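Local coordinates for protein TlmII (Streptoalloteichus hindustanus, PDB 4HVM) that probably serves tallysomycin biosynthesis as a condensation-family protein of nonribosomal peptide assembly and may bind phosphopantetheine, at residues 228-233 against 242-247; 248-253 against 273-278; 304-309 against 315-320; 337-342 against 355-360. All coordinates share one frame; numbering follows the deposited sequence.

Overall arrangement
All four contacts lie between residues 228 and 360, round one mixed sheet. Interactions 1 and 2 follow each other along helix 241-255, their centres about 15 Å apart. Interactions 2 and 3 are closest, about 9 Å between centres, because strands 274-282 and 297-305 are sheet neighbours. Leu275 O and Val304 N lie 2.8 Å apart, probably hydrogen-bonded. Helix 314-330 of interaction 3 also touches interaction 1, through Met318. Interaction 4 meets interaction 2 where strand 359-361 runs beside strand 274-282, but stays clear of interaction 1, about 7 Å between nearest atoms. All four are contacts of the fold, joining helices to the mixed sheet or to one another.

Interaction 1: 228-233 against 242-247; sequences QALTEP and SLAMAA
Leu230, in the last turn of helix 224-231, meets helix 241-255 at Ala244 and Met245. The contact is small, burying 117 Å² in all, and wholly apolar. No hydrogen bond joins the two segments. Along the second segment, Leu243 comes just before the contact and, like Ala247 beyond it, turns to helix 314-330. Ala244 is the first residue to face Leu230. Its methyl lies 3.8 Å from Leu230 CG (Ala244 CB to CG), with Leu230 CD2 nearly as close to the same methyl. A short side chain here lets the branch point of the leucine, and not just its ends, come close to the helix. Leu230 CG stands anti to the backbone N (chi1 -175°), which carries the branched end across to the alanine. Met245, built as selenomethionine, comes next. Its chain bends at chi2 and chi3, and this brings CE back to 4.1 Å from Leu230 CD2. The two side chains cross at about a right angle. Both also touch Met454 of helix 445-459, so a third helix shares the buried site. Ala246 turns instead to Leu277 of the sheet. Successive residues of helix 241-255 thus serve different neighbours. This is a helix-to-helix contact within the layer of helices beside a mixed sheet, as expected for the alpha/beta fold of condensation domains.

Interaction 2: 248-253 against 273-278; sequences LTAWWL and DSLYLS
Leu275 points toward the helix and meets it at Ala250, and the rest of the contact is arranged round this pair. With CG anti to the backbone N (chi1 179°), Leu275 lays CD2 against the alanine. This carbon lies 3.7 Å from Ala250 CA and 3.8 Å from Ala250 CB, so a methyl rests on the backbone as well as on the side chain. Leu253, one turn further along the helix, faces the same methyl: its CD1 is 4.2 Å from Leu275 CD2. Leu277 projects from the same face of the strand as Leu275, two residues on. Its CD1 comes to 4.3 Å from Ala250 CB. The alanine methyl is therefore met by both leucines of the strand. No hydrogen bond crosses the contact. The segment axes approach to 9.7 Å, and their directions differ by 138°. Leu253 and Leu277 also touch Val359 of the adjoining strand 359-361. On another side of the helix, Trp251 packs against Leu317 of helix 314-330. A helix laid over the apolar face of a mixed sheet in this way is characteristic of the alpha/beta, acyltransferase-like fold of the condensation family.

Interaction 3: 304-309 against 315-320; sequences VDLTGL and RDLMSR
The guanidinium of Arg320 is overlapped by Leu309, whose CD2 sits 3.5 Å above the plane and over its centre, closest to Arg320 CZ. The two side chains slide past each other in opposite directions. The contact belongs to a strand-turn-helix connection: strand 297-305 ends, a type I beta turn runs from Leu306 to Leu309, and helix 314-330 follows. Arg320 reaches back to the turn with its chain extended from CG to NE. Its NH2 donates to Asp305 O at 3.3 Å, nearly straight at 169°. The oxygen lies near the guanidinium plane, but NH2 stands about 40° out of the carbonyl plane. The backbone N atoms of Thr307 and Gly308 also lie at the guanidinium edge. The Asp305 carboxylate, OD2 5.1 Å from Arg320 NH2, is not in contact but probably adds some attraction. Losing this side chain to an alanine would probably leave Asp305 O without its NH2 donor and Leu309 without the flat group under its methyl. Deeper in, the contact is apolar. Leu317 CD2 meets Leu309 CD1 at 3.8 Å and Leu306 CD2 at 4.2 Å. Trp254 of helix 241-255 touches both Leu306 and Leu309. Within the turn, a hydrogen bond of 2.6 Å joins Thr307 OG1 to Asp305 OD1, which is met on the syn side of its carboxylate.

Interaction 4: 337-342 against 355-360; sequences DVVDLA and ARWDVA
Trp357 pushes the far end of its indole against three residues of helix 335-344: Val338, Val339 and Ala342. All contacts between the two segments are apolar, and they involve the six-membered part of the ring. Val338 CG1 is nearest, 4.0 Å from Trp357 CH2, and comes obliquely to the ring. The other two lie at the ring edge, near its plane. Val339 CG2 is 4.3 Å from Trp357 CZ2, and Ala342 CB is 4.3 Å from Trp357 CH2. The helix thus receives the rim of the indole between residues one turn apart, Val338 and Ala342, with Val339 to flank them. The first torsion of the tryptophan (chi1 49°) places CG between the backbone N and the carbonyl carbon, and from there the ring projects to the helix. Polar contacts lie outside the two segments. Trp357 NE1 is hydrogen-bonded to the hydroxyl of Tyr335, which begins the same helix. The indole is therefore held at its N-H as well as along its apolar rim, and this bond probably limits its rotation. The ring also touches Leu202 and, in strand 274-282, Tyr276. After Trp357 and one loop residue, Asp358, the chain enters strand 359-361, which lies between strands 274-282 and 417-424. The contact therefore ties helix 335-344 to the entry of an inner strand of the mixed sheet.

Interaction 1: 228-233 against 242-247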
# COMPACT_ATOMS: atom_id res chain seq x y z
N GLN A 228 -4.15 9.17 -17.01
CA GLN A 228 -3.04 8.71 -17.84
C GLN A 228 -2.18 9.86 -18.34
O GLN A 228 -0.95 9.80 -18.27
CB GLN A 228 -3.56 7.87 -19.01
CG GLN A 228 -4.13 6.54 -18.59
CD GLN A 228 -3.12 5.69 -17.84
OE1 GLN A 228 -1.93 5.68 -18.18
NE2 GLN A 228 -3.57 4.99 -16.81
N ALA A 229 -2.82 10.92 -18.82
CA ALA A 229 -2.10 12.07 -19.35
C ALA A 229 -1.29 12.76 -18.25
O ALA A 229 -0.27 13.39 -18.52
CB ALA A 229 -3.07 13.05 -19.98
N LEU A 230 -1.76 12.62 -17.02
CA LEU A 230 -1.08 13.19 -15.86
C LEU A 230 0.04 12.27 -15.39
O LEU A 230 1.16 12.72 -15.14
CB LEU A 230 -2.08 13.42 -14.72
CG LEU A 230 -1.55 14.12 -13.48
CD1 LEU A 230 -1.34 15.60 -13.76
CD2 LEU A 230 -2.50 13.92 -12.31
N THR A 231 -0.28 10.99 -15.29
CA THR A 231 0.68 9.99 -14.82
C THR A 231 1.81 9.76 -15.81
O THR A 231 2.98 10.01 -15.51
CB THR A 231 -0.01 8.64 -14.52
OG1 THR A 231 -0.88 8.79 -13.39
CG2 THR A 231 1.03 7.56 -14.23
N GLU A 232 1.45 9.28 -17.00
CA GLU A 232 2.43 9.00 -18.04
C GLU A 232 3.11 10.28 -18.53
O GLU A 232 2.45 11.16 -19.08
CB GLU A 232 1.79 8.25 -19.21
N PRO A 233 4.42 10.38 -18.30
CA PRO A 233 5.22 11.53 -18.74
C PRO A 233 6.63 11.11 -19.14
O PRO A 233 6.83 9.92 -19.38
CB PRO A 233 5.25 12.42 -17.49
N SER A 242 2.17 8.59 -8.42
CA SER A 242 1.86 9.14 -7.10
C SER A 242 2.63 10.44 -6.89
O SER A 242 2.37 11.17 -5.94
CB SER A 242 2.21 8.12 -6.01
OG SER A 242 3.61 7.92 -5.94
N LEU A 243 3.57 10.71 -7.79
CA LEU A 243 4.39 11.92 -7.68
C LEU A 243 3.66 13.15 -8.18
O LEU A 243 3.90 14.26 -7.71
CB LEU A 243 5.72 11.74 -8.42
CG LEU A 243 6.94 12.09 -7.56
CD1 LEU A 243 6.89 11.34 -6.24
CD2 LEU A 243 8.24 11.81 -8.30
N ALA A 244 2.76 12.96 -9.14
CA ALA A 244 1.89 14.05 -9.57
C ALA A 244 0.92 14.38 -8.45
O ALA A 244 0.60 15.55 -8.23
CB ALA A 244 1.13 13.65 -10.82
N MSE A 245 0.47 13.35 -7.74
CA MSE A 245 -0.37 13.53 -6.56
C MSE A 245 0.36 14.28 -5.46
O MSE A 245 -0.17 15.24 -4.90
CB MSE A 245 -0.84 12.18 -6.02
CG MSE A 245 -1.96 11.56 -6.81
SE MSE A 245 -3.59 12.62 -6.70
CE MSE A 245 -3.45 13.61 -8.38
N ALA A 246 1.57 13.84 -5.14
CA ALA A 246 2.36 14.45 -4.09
C ALA A 246 2.66 15.92 -4.38
O ALA A 246 2.67 16.75 -3.47
CB ALA A 246 3.66 13.68 -3.90
N ALA A 247 2.87 16.24 -5.65
CA ALA A 247 3.16 17.61 -6.06
C ALA A 247 1.93 18.49 -5.89
O ALA A 247 2.01 19.61 -5.38
CB ALA A 247 3.65 17.65 -7.50

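Interaction 2: 248-253 against 273-278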
# COMPACT_ATOMS: atom_id res chain seq x y z
N LEU A 248 0.78 17.98 -6.33
CA LEU A 248 -0.46 18.75 -6.30
C LEU A 248 -1.05 18.85 -4.90
O LEU A 248 -1.65 19.86 -4.55
CB LEU A 248 -1.49 18.16 -7.28
CG LEU A 248 -1.19 18.39 -8.77
CD1 LEU A 248 -2.24 17.72 -9.63
CD2 LEU A 248 -1.09 19.87 -9.08
N THR A 249 -0.88 17.80 -4.10
CA THR A 249 -1.33 17.81 -2.71
C THR A 249 -0.51 18.82 -1.92
O THR A 249 -1.06 19.59 -1.13
CB THR A 249 -1.21 16.42 -2.06
OG1 THR A 249 -2.03 15.48 -2.75
CG2 THR A 249 -1.64 16.49 -0.61
N ALA A 250 0.80 18.81 -2.13
CA ALA A 250 1.69 19.76 -1.48
C ALA A 250 1.37 21.18 -1.92
O ALA A 250 1.46 22.11 -1.14
CB ALA A 250 3.14 19.43 -1.79
N TRP A 251 0.98 21.32 -3.19
CA TRP A 251 0.61 22.63 -3.73
C TRP A 251 -0.61 23.21 -3.03
O TRP A 251 -0.60 24.37 -2.62
CB TRP A 251 0.34 22.54 -5.23
CG TRP A 251 -0.44 23.70 -5.76
CD1 TRP A 251 0.04 24.94 -6.06
CD2 TRP A 251 -1.84 23.73 -6.07
NE1 TRP A 251 -0.97 25.74 -6.53
CE2 TRP A 251 -2.13 25.02 -6.55
CE3 TRP A 251 -2.87 22.79 -5.99
CZ2 TRP A 251 -3.42 25.40 -6.94
CZ3 TRP A 251 -4.14 23.16 -6.38
CH2 TRP A 251 -4.40 24.45 -6.85
N TRP A 252 -1.66 22.41 -2.91
CA TRP A 252 -2.91 22.89 -2.33
C TRP A 252 -2.75 23.23 -0.86
O TRP A 252 -3.26 24.24 -0.39
CB TRP A 252 -4.04 21.89 -2.52
CG TRP A 252 -5.37 22.48 -2.17
CD1 TRP A 252 -6.17 23.23 -2.98
CD2 TRP A 252 -6.05 22.38 -0.91
NE1 TRP A 252 -7.31 23.60 -2.31
CE2 TRP A 252 -7.26 23.09 -1.04
CE3 TRP A 252 -5.76 21.77 0.31
CZ2 TRP A 252 -8.18 23.20 -0.00
CZ3 TRP A 252 -6.67 21.88 1.34
CH2 TRP A 252 -7.86 22.59 1.18
N LEU A 253 -2.05 22.37 -0.12
CA LEU A 253 -1.79 22.62 1.29
C LEU A 253 -0.91 23.86 1.46
O LEU A 253 -0.89 24.47 2.53
CB LEU A 253 -1.13 21.40 1.94
CG LEU A 253 -1.96 20.11 1.95
CD1 LEU A 253 -1.17 19.00 2.62
CD2 LEU A 253 -3.29 20.33 2.65
N ASP A 273 8.04 27.85 3.60
CA ASP A 273 9.29 27.11 3.69
C ASP A 273 9.22 25.78 2.94
O ASP A 273 9.38 25.73 1.72
CB ASP A 273 9.68 26.89 5.16
CG ASP A 273 11.12 26.45 5.32
OD1 ASP A 273 11.99 27.01 4.62
OD2 ASP A 273 11.38 25.56 6.16
N SER A 274 8.99 24.70 3.68
CA SER A 274 8.90 23.37 3.08
C SER A 274 7.85 22.49 3.75
O SER A 274 7.41 22.77 4.87
CB SER A 274 10.26 22.67 3.11
OG SER A 274 10.64 22.35 4.43
N LEU A 275 7.47 21.42 3.06
CA LEU A 275 6.44 20.50 3.53
C LEU A 275 6.90 19.05 3.34
O LEU A 275 7.38 18.68 2.27
CB LEU A 275 5.14 20.74 2.76
CG LEU A 275 3.95 19.84 3.09
CD1 LEU A 275 3.37 20.17 4.45
CD2 LEU A 275 2.89 19.94 2.01
N TYR A 276 6.74 18.23 4.37
CA TYR A 276 7.22 16.85 4.32
C TYR A 276 6.11 15.82 4.17
O TYR A 276 5.14 15.81 4.92
CB TYR A 276 8.09 16.52 5.53
CG TYR A 276 9.50 17.03 5.37
CD1 TYR A 276 9.81 18.36 5.59
CD2 TYR A 276 10.52 16.17 4.98
CE1 TYR A 276 11.10 18.83 5.43
CE2 TYR A 276 11.82 16.63 4.82
CZ TYR A 276 12.10 17.96 5.05
OH TYR A 276 13.39 18.40 4.89
N LEU A 277 6.27 14.93 3.19
CA LEU A 277 5.26 13.94 2.86
C LEU A 277 5.79 12.52 3.05
O LEU A 277 6.97 12.32 3.33
CB LEU A 277 4.78 14.11 1.42
CG LEU A 277 3.90 15.29 1.02
CD1 LEU A 277 4.63 16.62 1.06
CD2 LEU A 277 3.31 15.05 -0.36
N SER A 278 4.92 11.54 2.86
CA SER A 278 5.31 10.14 2.91
C SER A 278 4.67 9.38 1.76
O SER A 278 3.48 9.54 1.48
CB SER A 278 4.89 9.52 4.24
OG SER A 278 5.11 8.11 4.23

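Interaction 3: 304-309 against 315-320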
# COMPACT_ATOMS: atom_id res chain seq x y z
N VAL A 304 9.11 18.71 0.11
CA VAL A 304 8.95 19.60 -1.02
C VAL A 304 9.25 21.04 -0.58
O VAL A 304 8.59 21.57 0.31
CB VAL A 304 7.52 19.53 -1.60
CG1 VAL A 304 7.40 20.39 -2.84
CG2 VAL A 304 7.15 18.09 -1.91
N ASP A 305 10.25 21.65 -1.20
CA ASP A 305 10.63 23.01 -0.86
C ASP A 305 9.74 24.01 -1.58
O ASP A 305 9.81 24.16 -2.80
CB ASP A 305 12.10 23.26 -1.21
CG ASP A 305 12.60 24.60 -0.71
OD1 ASP A 305 11.92 25.22 0.14
OD2 ASP A 305 13.69 25.02 -1.16
N LEU A 306 8.91 24.71 -0.82
CA LEU A 306 7.91 25.61 -1.39
C LEU A 306 8.31 27.08 -1.24
O LEU A 306 7.47 27.97 -1.39
CB LEU A 306 6.57 25.39 -0.69
CG LEU A 306 6.11 23.94 -0.52
CD1 LEU A 306 5.12 23.85 0.63
CD2 LEU A 306 5.49 23.42 -1.80
N THR A 307 9.58 27.32 -0.96
CA THR A 307 10.05 28.63 -0.50
C THR A 307 9.71 29.84 -1.38
O THR A 307 9.03 30.76 -0.93
CB THR A 307 11.57 28.62 -0.23
OG1 THR A 307 11.86 27.69 0.81
CG2 THR A 307 12.03 30.01 0.20
N GLY A 308 10.17 29.84 -2.62
CA GLY A 308 10.04 31.03 -3.45
C GLY A 308 8.87 31.05 -4.41
O GLY A 308 8.85 31.85 -5.35
N LEU A 309 7.89 30.19 -4.18
CA LEU A 309 6.77 30.03 -5.11
C LEU A 309 5.88 31.26 -5.24
O LEU A 309 5.37 31.79 -4.25
CB LEU A 309 5.94 28.81 -4.72
CG LEU A 309 6.63 27.45 -4.87
CD1 LEU A 309 5.71 26.32 -4.44
CD2 LEU A 309 7.12 27.24 -6.30
N ARG A 315 4.87 22.32 -13.55
CA ARG A 315 6.29 22.04 -13.74
C ARG A 315 7.12 22.53 -12.56
O ARG A 315 8.07 21.86 -12.15
CB ARG A 315 6.81 22.68 -15.03
CG ARG A 315 6.70 21.78 -16.25
CD ARG A 315 7.60 22.29 -17.37
NE ARG A 315 7.55 21.41 -18.54
CZ ARG A 315 6.70 21.57 -19.55
NH1 ARG A 315 5.83 22.57 -19.54
NH2 ARG A 315 6.72 20.73 -20.58
N ASP A 316 6.76 23.69 -12.03
CA ASP A 316 7.45 24.26 -10.88
C ASP A 316 7.40 23.32 -9.68
O ASP A 316 8.42 23.03 -9.06
CB ASP A 316 6.87 25.62 -10.51
CG ASP A 316 7.27 26.72 -11.48
OD1 ASP A 316 8.41 26.68 -11.98
OD2 ASP A 316 6.45 27.62 -11.73
N LEU A 317 6.20 22.84 -9.36
CA LEU A 317 6.00 21.98 -8.21
C LEU A 317 6.49 20.56 -8.47
O LEU A 317 6.91 19.87 -7.54
CB LEU A 317 4.53 21.97 -7.80
CG LEU A 317 4.04 23.28 -7.19
CD1 LEU A 317 2.71 23.66 -7.77
CD2 LEU A 317 3.97 23.17 -5.68
N MSE A 318 6.43 20.14 -9.73
CA MSE A 318 6.92 18.82 -10.11
C MSE A 318 8.43 18.77 -9.92
O MSE A 318 8.98 17.78 -9.45
CB MSE A 318 6.57 18.52 -11.57
CG MSE A 318 6.54 17.04 -11.92
SE MSE A 318 5.27 16.04 -10.86
CE MSE A 318 6.54 15.00 -9.81
N SER A 319 9.09 19.86 -10.29
CA SER A 319 10.53 19.97 -10.16
C SER A 319 10.99 19.86 -8.71
O SER A 319 11.96 19.17 -8.39
CB SER A 319 11.00 21.29 -10.75
OG SER A 319 12.33 21.57 -10.40
N ARG A 320 10.27 20.55 -7.83
CA ARG A 320 10.64 20.60 -6.42
C ARG A 320 10.24 19.32 -5.68
O ARG A 320 10.90 18.92 -4.72
CB ARG A 320 10.01 21.84 -5.77
CG ARG A 320 10.31 23.11 -6.55
CD ARG A 320 9.92 24.36 -5.79
NE ARG A 320 10.37 25.57 -6.47
CZ ARG A 320 10.57 26.74 -5.87
NH1 ARG A 320 10.98 27.78 -6.57
NH2 ARG A 320 10.37 26.87 -4.56

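Interaction 4: 337-342 against 355-360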
# COMPACT_ATOMS: atom_id res chain seq x y z
N ASP A 337 13.57 2.29 10.53
CA ASP A 337 14.86 2.77 11.04
C ASP A 337 14.84 4.28 11.19
O ASP A 337 15.48 4.83 12.08
CB ASP A 337 16.00 2.33 10.12
CG ASP A 337 16.36 0.87 10.29
OD1 ASP A 337 16.38 0.39 11.45
OD2 ASP A 337 16.62 0.20 9.27
N VAL A 338 14.10 4.96 10.31
CA VAL A 338 13.93 6.40 10.40
C VAL A 338 13.09 6.76 11.62
O VAL A 338 13.42 7.68 12.36
CB VAL A 338 13.27 6.97 9.12
CG1 VAL A 338 12.85 8.42 9.34
CG2 VAL A 338 14.23 6.88 7.95
N VAL A 339 12.00 6.02 11.82
CA VAL A 339 11.10 6.23 12.95
C VAL A 339 11.83 6.04 14.28
O VAL A 339 11.73 6.88 15.18
CB VAL A 339 9.89 5.28 12.89
CG1 VAL A 339 9.20 5.21 14.24
CG2 VAL A 339 8.92 5.73 11.81
N ASP A 340 12.57 4.94 14.40
CA ASP A 340 13.37 4.67 15.59
C ASP A 340 14.34 5.82 15.85
O ASP A 340 14.53 6.25 16.99
CB ASP A 340 14.15 3.36 15.43
CG ASP A 340 13.24 2.14 15.39
OD1 ASP A 340 12.12 2.21 15.95
OD2 ASP A 340 13.64 1.11 14.81
N LEU A 341 14.97 6.31 14.78
CA LEU A 341 15.95 7.38 14.88
C LEU A 341 15.31 8.68 15.35
O LEU A 341 15.84 9.37 16.22
CB LEU A 341 16.67 7.58 13.55
CG LEU A 341 17.76 8.65 13.52
CD1 LEU A 341 18.80 8.39 14.60
CD2 LEU A 341 18.40 8.70 12.15
N ALA A 342 14.16 9.02 14.76
CA ALA A 342 13.45 10.24 15.12
C ALA A 342 12.99 10.21 16.57
O ALA A 342 12.83 11.26 17.20
CB ALA A 342 12.28 10.46 14.20
N ALA A 355 4.10 12.69 12.90
CA ALA A 355 3.64 14.06 13.13
C ALA A 355 4.39 15.09 12.29
O ALA A 355 3.85 16.13 11.94
CB ALA A 355 3.74 14.41 14.60
N ARG A 356 5.65 14.78 11.97
CA ARG A 356 6.50 15.71 11.23
C ARG A 356 6.47 15.44 9.73
O ARG A 356 7.08 16.16 8.95
CB ARG A 356 7.94 15.65 11.75
CG ARG A 356 8.06 15.90 13.25
CD ARG A 356 7.80 17.35 13.63
NE ARG A 356 9.04 18.12 13.68
CZ ARG A 356 9.78 18.28 14.77
NH1 ARG A 356 9.42 17.74 15.92
NH2 ARG A 356 10.90 18.99 14.71
N TRP A 357 5.76 14.39 9.34
CA TRP A 357 5.48 14.12 7.93
C TRP A 357 4.06 13.58 7.78
O TRP A 357 3.84 12.48 7.27
CB TRP A 357 6.51 13.16 7.32
CG TRP A 357 6.79 11.91 8.12
CD1 TRP A 357 6.04 10.77 8.15
CD2 TRP A 357 7.92 11.67 8.97
NE1 TRP A 357 6.62 9.84 8.98
CE2 TRP A 357 7.78 10.37 9.50
CE3 TRP A 357 9.03 12.43 9.34
CZ2 TRP A 357 8.70 9.81 10.38
CZ3 TRP A 357 9.95 11.87 10.22
CH2 TRP A 357 9.78 10.58 10.72
N ASP A 358 3.10 14.39 8.23
CA ASP A 358 1.71 13.95 8.39
C ASP A 358 0.87 13.96 7.11
O ASP A 358 -0.36 14.00 7.17
CB ASP A 358 1.02 14.77 9.48
CG ASP A 358 0.99 16.25 9.15
OD1 ASP A 358 1.74 16.66 8.25
OD2 ASP A 358 0.21 17.00 9.79
N VAL A 359 1.53 13.92 5.96
CA VAL A 359 0.82 13.78 4.69
C VAL A 359 1.27 12.52 3.99
O VAL A 359 2.44 12.37 3.65
CB VAL A 359 1.05 14.99 3.77
CG1 VAL A 359 0.32 14.80 2.46
CG2 VAL A 359 0.61 16.28 4.46
N ALA A 360 0.34 11.60 3.77
CA ALA A 360 0.66 10.32 3.13
C ALA A 360 0.01 10.20 1.77
O ALA A 360 -1.20 10.37 1.63
CB ALA A 360 0.25 9.16 4.03